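Local atomic coordinates of YaeQ family protein (Pseudomonas syringae pv. tomato, PDB entry 2OT9), a protein that is of unknown function but belongs to the PDDEXK clan of nuclease-like proteins and may therefore act on nucleic acid. Residues 7-12 and 26-31; 12-17 and 150-155; 103-108 and 128-133. One frame throughout, in Å; residues are numbered along the deposited sequence.

Contact 1 (7-12 and 26-31)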
loop_
_atom_site.group_PDB
_atom_site.type_symbol
_atom_site.label_atom_id
_atom_site.label_comp_id
_atom_site.label_asym_id
_atom_site.label_seq_id
_atom_site.Cartn_x
_atom_site.Cartn_y
_atom_site.Cartn_z
ATOM N N THR A 7 10.872 14.621 3.184
ATOM C CA THR A 7 9.441 14.937 3.131
ATOM C C THR A 7 8.975 15.040 1.679
ATOM O O THR A 7 9.592 15.738 0.867
ATOM C CB THR A 7 9.120 16.236 3.884
ATOM O OG1 THR A 7 9.556 16.106 5.241
ATOM C CG2 THR A 7 7.627 16.523 3.871
ATOM N N TYR A 8 7.905 14.311 1.359
ATOM C CA TYR A 8 7.292 14.363 0.043
ATOM C C TYR A 8 5.854 14.861 0.161
ATOM O O TYR A 8 5.188 14.618 1.163
ATOM C CB TYR A 8 7.271 12.974 -0.593
ATOM C CG TYR A 8 8.614 12.459 -1.045
ATOM C CD1 TYR A 8 8.942 12.411 -2.398
ATOM C CD2 TYR A 8 9.554 12.018 -0.127
ATOM C CE1 TYR A 8 10.182 11.929 -2.826
ATOM C CE2 TYR A 8 10.793 11.546 -0.546
ATOM C CZ TYR A 8 11.090 11.492 -1.897
ATOM O OH TYR A 8 12.308 11.007 -2.308
ATOM N N LYS A 9 5.393 15.539 -0.876
ATOM C CA LYS A 9 4.001 15.950 -0.991
ATOM C C LYS A 9 3.347 15.125 -2.095
ATOM O O LYS A 9 3.856 15.080 -3.221
ATOM C CB LYS A 9 3.926 17.431 -1.335
ATOM C CG LYS A 9 4.618 18.354 -0.308
ATOM C CD LYS A 9 3.633 18.855 0.741
ATOM C CE LYS A 9 4.344 19.479 1.933
ATOM N NZ LYS A 9 3.359 20.227 2.779
ATOM N N PHE A 10 2.228 14.482 -1.763
ATOM C CA PHE A 10 1.496 13.621 -2.675
ATOM C C PHE A 10 0.199 14.336 -3.047
ATOM O O PHE A 10 -0.585 14.710 -2.162
ATOM C CB PHE A 10 1.204 12.301 -1.968
ATOM C CG PHE A 10 0.498 11.260 -2.806
ATOM C CD1 PHE A 10 0.830 11.038 -4.139
ATOM C CD2 PHE A 10 -0.426 10.412 -2.207
ATOM C CE1 PHE A 10 0.204 10.018 -4.863
ATOM C CE2 PHE A 10 -1.044 9.396 -2.928
ATOM C CZ PHE A 10 -0.725 9.197 -4.255
ATOM N N GLU A 11 0.007 14.555 -4.347
ATOM C CA GLU A 11 -1.233 15.125 -4.887
ATOM C C GLU A 11 -1.936 14.057 -5.728
ATOM O O GLU A 11 -1.439 13.652 -6.791
ATOM C CB GLU A 11 -0.940 16.388 -5.716
ATOM C CG GLU A 11 -0.066 17.413 -4.960
ATOM C CD GLU A 11 0.099 18.734 -5.694
ATOM O OE1 GLU A 11 -0.439 18.864 -6.812
ATOM O OE2 GLU A 11 0.760 19.645 -5.146
ATOM N N LEU A 12 -3.077 13.586 -5.230
ATOM C CA LEU A 12 -3.790 12.478 -5.865
ATOM C C LEU A 12 -5.160 12.904 -6.409
ATOM O O LEU A 12 -6.014 13.350 -5.636
ATOM C CB LEU A 12 -3.972 11.324 -4.865
ATOM C CG LEU A 12 -4.863 10.128 -5.251
ATOM C CD1 LEU A 12 -4.296 9.367 -6.455
ATOM C CD2 LEU A 12 -5.012 9.182 -4.054
ATOM N N LYS A 26 -4.535 15.647 -0.962
ATOM C CA LYS A 26 -3.134 15.948 -0.726
ATOM C C LYS A 26 -2.710 15.262 0.564
ATOM O O LYS A 26 -3.456 15.252 1.545
ATOM C CB LYS A 26 -2.916 17.452 -0.617
ATOM C CG LYS A 26 -3.137 18.186 -1.926
ATOM C CD LYS A 26 -2.539 19.563 -1.884
ATOM C CE LYS A 26 -2.890 20.349 -3.130
ATOM N NZ LYS A 26 -2.391 21.747 -3.013
ATOM N N GLN A 27 -1.532 14.653 0.547
ATOM C CA GLN A 27 -0.956 14.046 1.739
ATOM C C GLN A 27 0.504 14.417 1.835
ATOM O O GLN A 27 1.197 14.481 0.819
ATOM C CB GLN A 27 -1.051 12.518 1.669
ATOM C CG GLN A 27 -2.413 11.950 2.012
ATOM C CD GLN A 27 -2.754 12.102 3.478
ATOM O OE1 GLN A 27 -3.904 12.372 3.829
ATOM N NE2 GLN A 27 -1.756 11.949 4.345
ATOM N N THR A 28 0.966 14.670 3.057
ATOM C CA THR A 28 2.386 14.808 3.326
ATOM C C THR A 28 2.903 13.450 3.803
ATOM O O THR A 28 2.260 12.778 4.616
ATOM C CB THR A 28 2.643 15.932 4.359
ATOM O OG1 THR A 28 2.323 17.197 3.762
ATOM C CG2 THR A 28 4.105 15.949 4.800
ATOM N N ILE A 29 4.036 13.023 3.263
ATOM C CA ILE A 29 4.613 11.728 3.623
ATOM C C ILE A 29 6.079 11.872 4.018
ATOM O O ILE A 29 6.859 12.530 3.332
ATOM C CB ILE A 29 4.508 10.706 2.475
ATOM C CG1 ILE A 29 3.072 10.614 1.970
ATOM C CG2 ILE A 29 4.972 9.321 2.942
ATOM C CD1 ILE A 29 2.994 10.832 0.514
ATOM N N ALA A 30 6.422 11.276 5.153
ATOM C CA ALA A 30 7.793 11.206 5.611
ATOM C C ALA A 30 8.412 9.914 5.081
ATOM O O ALA A 30 7.867 8.821 5.270
ATOM C CB ALA A 30 7.842 11.243 7.119
ATOM N N ARG A 31 9.536 10.058 4.391
ATOM C CA ARG A 31 10.253 8.928 3.852
ATOM C C ARG A 31 11.478 8.635 4.719
ATOM O O ARG A 31 12.409 9.415 4.766
ATOM C CB ARG A 31 10.672 9.233 2.431
ATOM C CG ARG A 31 11.224 8.055 1.716
ATOM C CD ARG A 31 11.859 8.538 0.440
ATOM N NE ARG A 31 12.803 7.564 -0.037
ATOM C CZ ARG A 31 13.613 7.735 -1.066
ATOM N NH1 ARG A 31 13.593 8.862 -1.757
ATOM N NH2 ARG A 31 14.447 6.759 -1.397
#
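Y8 and I29 form one hydrogen-bonded pair of an antiparallel beta hairpin, and F10 and Q27 form the next. The Y8 N to I29 O bond (2.9 Å) is almost straight. I29 N returns the bond to Y8 O, and F10 N and Q27 N bond the opposing carbonyls. K9-T28 lies between these pairs as a non-hydrogen-bonded pair, and T7-A30 and E11-K26 flank them.

The phenol of Y8 leans across to R31 on the neighbouring strand. R31 NH1 donates to Y8 OH (2.6 Å), which lies at the edge of the guanidinium, in its plane, although the bond is bent to 135°. Ring and guanidinium planes stand 49° apart. The extended R31 chain, with CG anti to its N (chi1 -171°), brings CD to within 3.3 Å of Y8 CE2. On the other face K9 runs alongside T28, and a bend at chi2 leaves K9 NZ in a weak hydrogen bond to T28 OG1 (3.3 Å). E11 OE2 stays 4.3 Å from K26 NZ, too far for a salt bridge.

Apolar contact is concentrated on the face of F10 and I29; on that of T7 and T28, only the methyls T7 CG2 and T28 CG2 meet (3.7 Å). I29 CD1 presses on F10 CB (3.4 Å), while Q27 CB lies at the edge of the F10 ring and L12 CB sits over one face, displaced to the rim.

Strand 21-31 is an outermost strand of the mixed sheet, with helix 37-49 packed over its buried face: I29 and R31 touch M40, and Q27 touches Y47. F57 of strand 55-57 also meets I29 and Q27. Strand 147-155 adjoins strand 6-16 on its other side.

Contact 2 (12-17 and 150-155)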
loop_
_atom_site.group_PDB
_atom_site.type_symbol
_atom_site.label_atom_id
_atom_site.label_comp_id
_atom_site.label_asym_id
_atom_site.label_seq_id
_atom_site.Cartn_x
_atom_site.Cartn_y
_atom_site.Cartn_z
ATOM N N LEU A 12 -3.077 13.586 -5.230
ATOM C CA LEU A 12 -3.790 12.478 -5.865
ATOM C C LEU A 12 -5.160 12.904 -6.409
ATOM O O LEU A 12 -6.014 13.350 -5.636
ATOM C CB LEU A 12 -3.972 11.324 -4.865
ATOM C CG LEU A 12 -4.863 10.128 -5.251
ATOM C CD1 LEU A 12 -4.296 9.367 -6.455
ATOM C CD2 LEU A 12 -5.012 9.182 -4.054
ATOM N N ASN A 13 -5.356 12.783 -7.725
ATOM C CA ASN A 13 -6.700 12.840 -8.315
ATOM C C ASN A 13 -7.180 11.420 -8.562
ATOM O O ASN A 13 -6.669 10.731 -9.455
ATOM C CB ASN A 13 -6.730 13.637 -9.628
ATOM C CG ASN A 13 -6.327 15.089 -9.438
ATOM O OD1 ASN A 13 -6.642 15.704 -8.425
ATOM N ND2 ASN A 13 -5.633 15.643 -10.418
ATOM N N LEU A 14 -8.149 10.986 -7.760
ATOM C CA LEU A 14 -8.623 9.601 -7.779
ATOM C C LEU A 14 -9.994 9.473 -8.433
ATOM O O LEU A 14 -10.940 10.184 -8.052
ATOM C CB LEU A 14 -8.665 9.072 -6.337
ATOM C CG LEU A 14 -9.200 7.655 -6.070
ATOM C CD1 LEU A 14 -8.348 6.579 -6.767
ATOM C CD2 LEU A 14 -9.295 7.418 -4.564
ATOM N N THR A 15 -10.086 8.594 -9.434
ATOM C CA THR A 15 -11.342 8.254 -10.119
ATOM C C THR A 15 -11.496 6.734 -10.030
ATOM O O THR A 15 -10.994 5.981 -10.887
ATOM C CB THR A 15 -11.326 8.684 -11.617
ATOM O OG1 THR A 15 -11.160 10.103 -11.711
ATOM C CG2 THR A 15 -12.617 8.318 -12.289
ATOM N N ASP A 16 -12.155 6.288 -8.969
ATOM C CA ASP A 16 -12.291 4.865 -8.708
ATOM C C ASP A 16 -13.687 4.453 -9.146
ATOM O O ASP A 16 -14.676 4.677 -8.444
ATOM C CB ASP A 16 -12.015 4.578 -7.226
ATOM C CG ASP A 16 -12.236 3.122 -6.838
ATOM O OD1 ASP A 16 -12.823 2.328 -7.610
ATOM O OD2 ASP A 16 -11.811 2.773 -5.717
ATOM N N LEU A 17 -13.757 3.874 -10.339
ATOM C CA LEU A 17 -15.034 3.518 -10.939
ATOM C C LEU A 17 -15.646 2.273 -10.315
ATOM O O LEU A 17 -16.834 2.053 -10.433
ATOM C CB LEU A 17 -14.873 3.331 -12.445
ATOM C CG LEU A 17 -14.339 4.555 -13.183
ATOM C CD1 LEU A 17 -14.163 4.217 -14.628
ATOM C CD2 LEU A 17 -15.258 5.773 -13.019
ATOM N N TRP A 150 -0.188 12.325 -9.180
ATOM C CA TRP A 150 -0.733 11.171 -9.876
ATOM C C TRP A 150 -2.202 11.380 -10.183
ATOM O O TRP A 150 -2.974 11.777 -9.296
ATOM C CB TRP A 150 -0.665 9.934 -8.982
ATOM C CG TRP A 150 0.656 9.223 -8.912
ATOM C CD1 TRP A 150 1.852 9.584 -9.479
ATOM C CD2 TRP A 150 0.897 8.018 -8.187
ATOM N NE1 TRP A 150 2.824 8.640 -9.159
ATOM C CE2 TRP A 150 2.260 7.684 -8.356
ATOM C CE3 TRP A 150 0.081 7.179 -7.409
ATOM C CZ2 TRP A 150 2.829 6.537 -7.778
ATOM C CZ3 TRP A 150 0.646 6.047 -6.831
ATOM C CH2 TRP A 150 2.010 5.742 -7.015
ATOM N N ASP A 151 -2.598 11.057 -11.413
ATOM C CA ASP A 151 -4.008 10.788 -11.692
ATOM C C ASP A 151 -4.175 9.283 -11.679
ATOM O O ASP A 151 -3.494 8.577 -12.426
ATOM C CB ASP A 151 -4.415 11.302 -13.064
ATOM C CG ASP A 151 -4.560 12.815 -13.121
ATOM O OD1 ASP A 151 -4.278 13.528 -12.130
ATOM O OD2 ASP A 151 -4.992 13.293 -14.190
ATOM N N VAL A 152 -5.085 8.792 -10.846
ATOM C CA VAL A 152 -5.331 7.359 -10.729
ATOM C C VAL A 152 -6.767 7.023 -11.123
ATOM O O VAL A 152 -7.724 7.623 -10.605
ATOM C CB VAL A 152 -5.044 6.850 -9.295
ATOM C CG1 VAL A 152 -5.481 5.377 -9.120
ATOM C CG2 VAL A 152 -3.548 7.003 -8.953
HETATM N N MSE A 153 -6.908 6.085 -12.057
HETATM C CA MSE A 153 -8.206 5.521 -12.385
HETATM C C MSE A 153 -8.194 4.045 -12.003
HETATM O O MSE A 153 -7.243 3.311 -12.328
HETATM C CB MSE A 153 -8.545 5.695 -13.863
HETATM C CG MSE A 153 -9.840 4.958 -14.286
HETATM SE SE MSE A 153 -10.424 5.415 -16.073
HETATM C CE MSE A 153 -11.160 7.149 -15.655
ATOM N N ILE A 154 -9.234 3.621 -11.294
ATOM C CA ILE A 154 -9.384 2.211 -10.915
ATOM C C ILE A 154 -10.627 1.661 -11.615
ATOM O O ILE A 154 -11.761 2.145 -11.399
ATOM C CB ILE A 154 -9.457 2.044 -9.369
ATOM C CG1 ILE A 154 -8.212 2.681 -8.710
ATOM C CG2 ILE A 154 -9.612 0.555 -8.972
ATOM C CD1 ILE A 154 -8.195 2.623 -7.173
ATOM N N SER A 155 -10.406 0.668 -12.470
ATOM C CA SER A 155 -11.476 0.086 -13.265
ATOM C C SER A 155 -11.318 -1.432 -13.375
ATOM O O SER A 155 -10.258 -1.932 -13.768
ATOM C CB SER A 155 -11.488 0.740 -14.652
ATOM O OG SER A 155 -12.529 0.209 -15.456
#
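The N13 amide and the D151 carboxylate stand next to each other on one face of the sheet, their planes 51° apart, on two adjacent parallel strands. N13 ND2 donates to D151 OD1 (3.0 Å), meeting it on the syn side but 33° out of the carboxylate plane. With N13 CG beside its backbone N (chi1 -62°), the amide rises from its own strand and the D151 carboxylate leans in to meet it; the other end of the amide, OD1, bonds S24 OG. The indole of W150 projects from the opposite face of the sheet, the one carrying L12 and V152, where its ring meets F10 edge-to-face.

N13 N and T15 N bond W150 O and V152 O, V152 N and I154 N bond N13 O and T15 O, and L17 N closes the ladder on I154 O.

On the buried face, L12 CD1 abuts V152 CG2 (3.5 Å), and L14 CD1 touches both V152 CG1 (3.9 Å) and I154 CD1 (4.0 Å). Helix 37-49 covers part of this face, with A48 against L12 and L44 against W150. On the other face T15 lies alongside the selenomethionine M153, whose CE meets T15 CG2 at 3.8 Å.

D16 crosses I154 at the far end of the pair. Its OD2 forms a salt bridge to R179, its OD1 accepts from R19 N, and I154 CB lies 3.8 Å from D16 OD1.

Contact 3 (103-108 and 128-133)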
loop_
_atom_site.group_PDB
_atom_site.type_symbol
_atom_site.label_atom_id
_atom_site.label_comp_id
_atom_site.label_asym_id
_atom_site.label_seq_id
_atom_site.Cartn_x
_atom_site.Cartn_y
_atom_site.Cartn_z
ATOM N N SER A 103 -4.449 -6.055 5.157
ATOM C CA SER A 103 -4.061 -6.169 3.762
ATOM C C SER A 103 -2.563 -6.055 3.624
ATOM O O SER A 103 -1.912 -5.366 4.390
ATOM C CB SER A 103 -4.753 -5.123 2.861
ATOM O OG SER A 103 -6.161 -5.319 2.897
ATOM N N LEU A 104 -2.030 -6.713 2.610
ATOM C CA LEU A 104 -0.618 -6.555 2.299
ATOM C C LEU A 104 -0.473 -6.354 0.804
ATOM O O LEU A 104 -0.984 -7.171 0.010
ATOM C CB LEU A 104 0.168 -7.788 2.747
ATOM C CG LEU A 104 1.586 -7.943 2.175
ATOM C CD1 LEU A 104 2.527 -6.813 2.676
ATOM C CD2 LEU A 104 2.148 -9.313 2.534
ATOM N N LEU A 105 0.227 -5.278 0.413
ATOM C CA LEU A 105 0.716 -5.154 -0.954
ATOM C C LEU A 105 2.174 -5.583 -0.991
ATOM O O LEU A 105 3.075 -4.812 -0.608
ATOM C CB LEU A 105 0.605 -3.713 -1.492
ATOM C CG LEU A 105 -0.734 -3.200 -1.982
ATOM C CD1 LEU A 105 -0.542 -1.876 -2.706
ATOM C CD2 LEU A 105 -1.386 -4.248 -2.927
ATOM N N ALA A 106 2.402 -6.805 -1.453
ATOM C CA ALA A 106 3.723 -7.391 -1.471
ATOM C C ALA A 106 4.459 -6.929 -2.733
ATOM O O ALA A 106 3.817 -6.601 -3.730
ATOM C CB ALA A 106 3.601 -8.915 -1.437
ATOM N N TYR A 107 5.786 -6.853 -2.677
ATOM C CA TYR A 107 6.579 -6.552 -3.876
ATOM C C TYR A 107 7.948 -7.172 -3.730
ATOM O O TYR A 107 8.301 -7.664 -2.650
ATOM C CB TYR A 107 6.654 -5.034 -4.152
ATOM C CG TYR A 107 7.564 -4.280 -3.203
ATOM C CD1 TYR A 107 8.903 -4.003 -3.562
ATOM C CD2 TYR A 107 7.095 -3.828 -1.979
ATOM C CE1 TYR A 107 9.748 -3.324 -2.698
ATOM C CE2 TYR A 107 7.945 -3.142 -1.078
ATOM C CZ TYR A 107 9.265 -2.894 -1.457
ATOM O OH TYR A 107 10.114 -2.235 -0.593
ATOM N N GLY A 108 8.717 -7.152 -4.821
ATOM C CA GLY A 108 9.979 -7.865 -4.883
ATOM C C GLY A 108 9.730 -9.279 -5.370
ATOM O O GLY A 108 8.583 -9.661 -5.652
ATOM N N ASN A 128 -5.543 -10.282 3.381
ATOM C CA ASN A 128 -5.673 -10.111 1.942
ATOM C C ASN A 128 -4.330 -9.678 1.406
ATOM O O ASN A 128 -3.743 -8.725 1.928
ATOM C CB ASN A 128 -6.738 -9.042 1.636
ATOM C CG ASN A 128 -8.076 -9.360 2.260
ATOM O OD1 ASN A 128 -8.883 -10.062 1.662
ATOM N ND2 ASN A 128 -8.329 -8.827 3.461
ATOM N N ILE A 129 -3.827 -10.385 0.400
ATOM C CA ILE A 129 -2.463 -10.176 -0.081
ATOM C C ILE A 129 -2.453 -10.122 -1.595
ATOM O O ILE A 129 -2.904 -11.069 -2.265
ATOM C CB ILE A 129 -1.479 -11.317 0.373
ATOM C CG1 ILE A 129 -1.468 -11.475 1.894
ATOM C CG2 ILE A 129 -0.045 -11.057 -0.171
ATOM C CD1 ILE A 129 -0.669 -12.673 2.389
ATOM N N ALA A 130 -1.944 -9.012 -2.130
ATOM C CA ALA A 130 -1.769 -8.851 -3.567
ATOM C C ALA A 130 -0.322 -8.448 -3.811
ATOM O O ALA A 130 0.295 -7.795 -2.965
ATOM C CB ALA A 130 -2.714 -7.776 -4.096
ATOM N N ALA A 131 0.232 -8.844 -4.945
ATOM C CA ALA A 131 1.601 -8.469 -5.307
ATOM C C ALA A 131 1.600 -7.427 -6.440
ATOM O O ALA A 131 0.808 -7.528 -7.382
ATOM C CB ALA A 131 2.384 -9.695 -5.729
ATOM N N VAL A 132 2.504 -6.455 -6.342
ATOM C CA VAL A 132 2.703 -5.433 -7.365
ATOM C C VAL A 132 3.830 -5.917 -8.288
ATOM O O VAL A 132 4.901 -6.267 -7.792
ATOM C CB VAL A 132 3.140 -4.078 -6.726
ATOM C CG1 VAL A 132 3.322 -3.000 -7.797
ATOM C CG2 VAL A 132 2.133 -3.602 -5.646
ATOM N N PRO A 133 3.597 -5.959 -9.612
ATOM C CA PRO A 133 4.653 -6.416 -10.560
ATOM C C PRO A 133 5.869 -5.482 -10.536
ATOM O O PRO A 133 5.703 -4.264 -10.442
ATOM C CB PRO A 133 3.962 -6.336 -11.940
ATOM C CG PRO A 133 2.502 -6.319 -11.646
ATOM C CD PRO A 133 2.345 -5.617 -10.306
HETATM O O HOH W 1 7.582 -6.407 -7.331
HETATM O O HOH W 2 5.865 -8.793 -6.485
#
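S103-A106 and N128-A131 run parallel, 15° apart in direction, as the two strands of a beta-alpha-beta unit whose connection contains helix 111-117. L104 N and A106 N bond N128 O and A130 O, while A130 N and V132 N reach back to L104 O and A106 O. V132 N to A106 O (2.9 Å) is the last direct bond; after it two waters join G108 to V132.

L104 crosses I129 on one face, where L104 CD2 touches I129 CG2 at 3.9 Å; P87, a residue of the tartrate pocket, packs on L104. On the other face L105, with CG beside its N (chi1 -79°), swings CD2 over A130 CB (3.9 Å) and sets CD1 near V132 CG2 (4.3 Å). Helix 37-49 covers L105 through V42 and A46. N128 is buried on this same face beside S103, and its amide is satisfied elsewhere: OD1 accepts from E178 N, and ND2 donates to T102 O and N126 OD1.

Of the two waters, one accepts from G108 N and donates to V132 O (2.7 Å); the second donates to both G108 O and V132 O, 3.0 Å from each.

How the contacts relate
All three contacts belong to one mixed sheet. Contacts 1 and 2 are continuous: they share L12 and strand 6-16, which lies between strands 21-31 and 147-155. Their centres are 17 Å apart, and they touch through a probable hydrogen bond from W150 N to E11 O. Contact 3 lies farther along the sheet, beyond strands 158-163 and 166-174, with its centre 21 Å from contact 1 and 19 Å from contact 2. Along the chain contact 1 closes first, and contact 3 is nested within the loop closed by contact 2. The N-terminal hairpin is thus tied to a late strand, while helix 37-49 packs against residues of all three contacts.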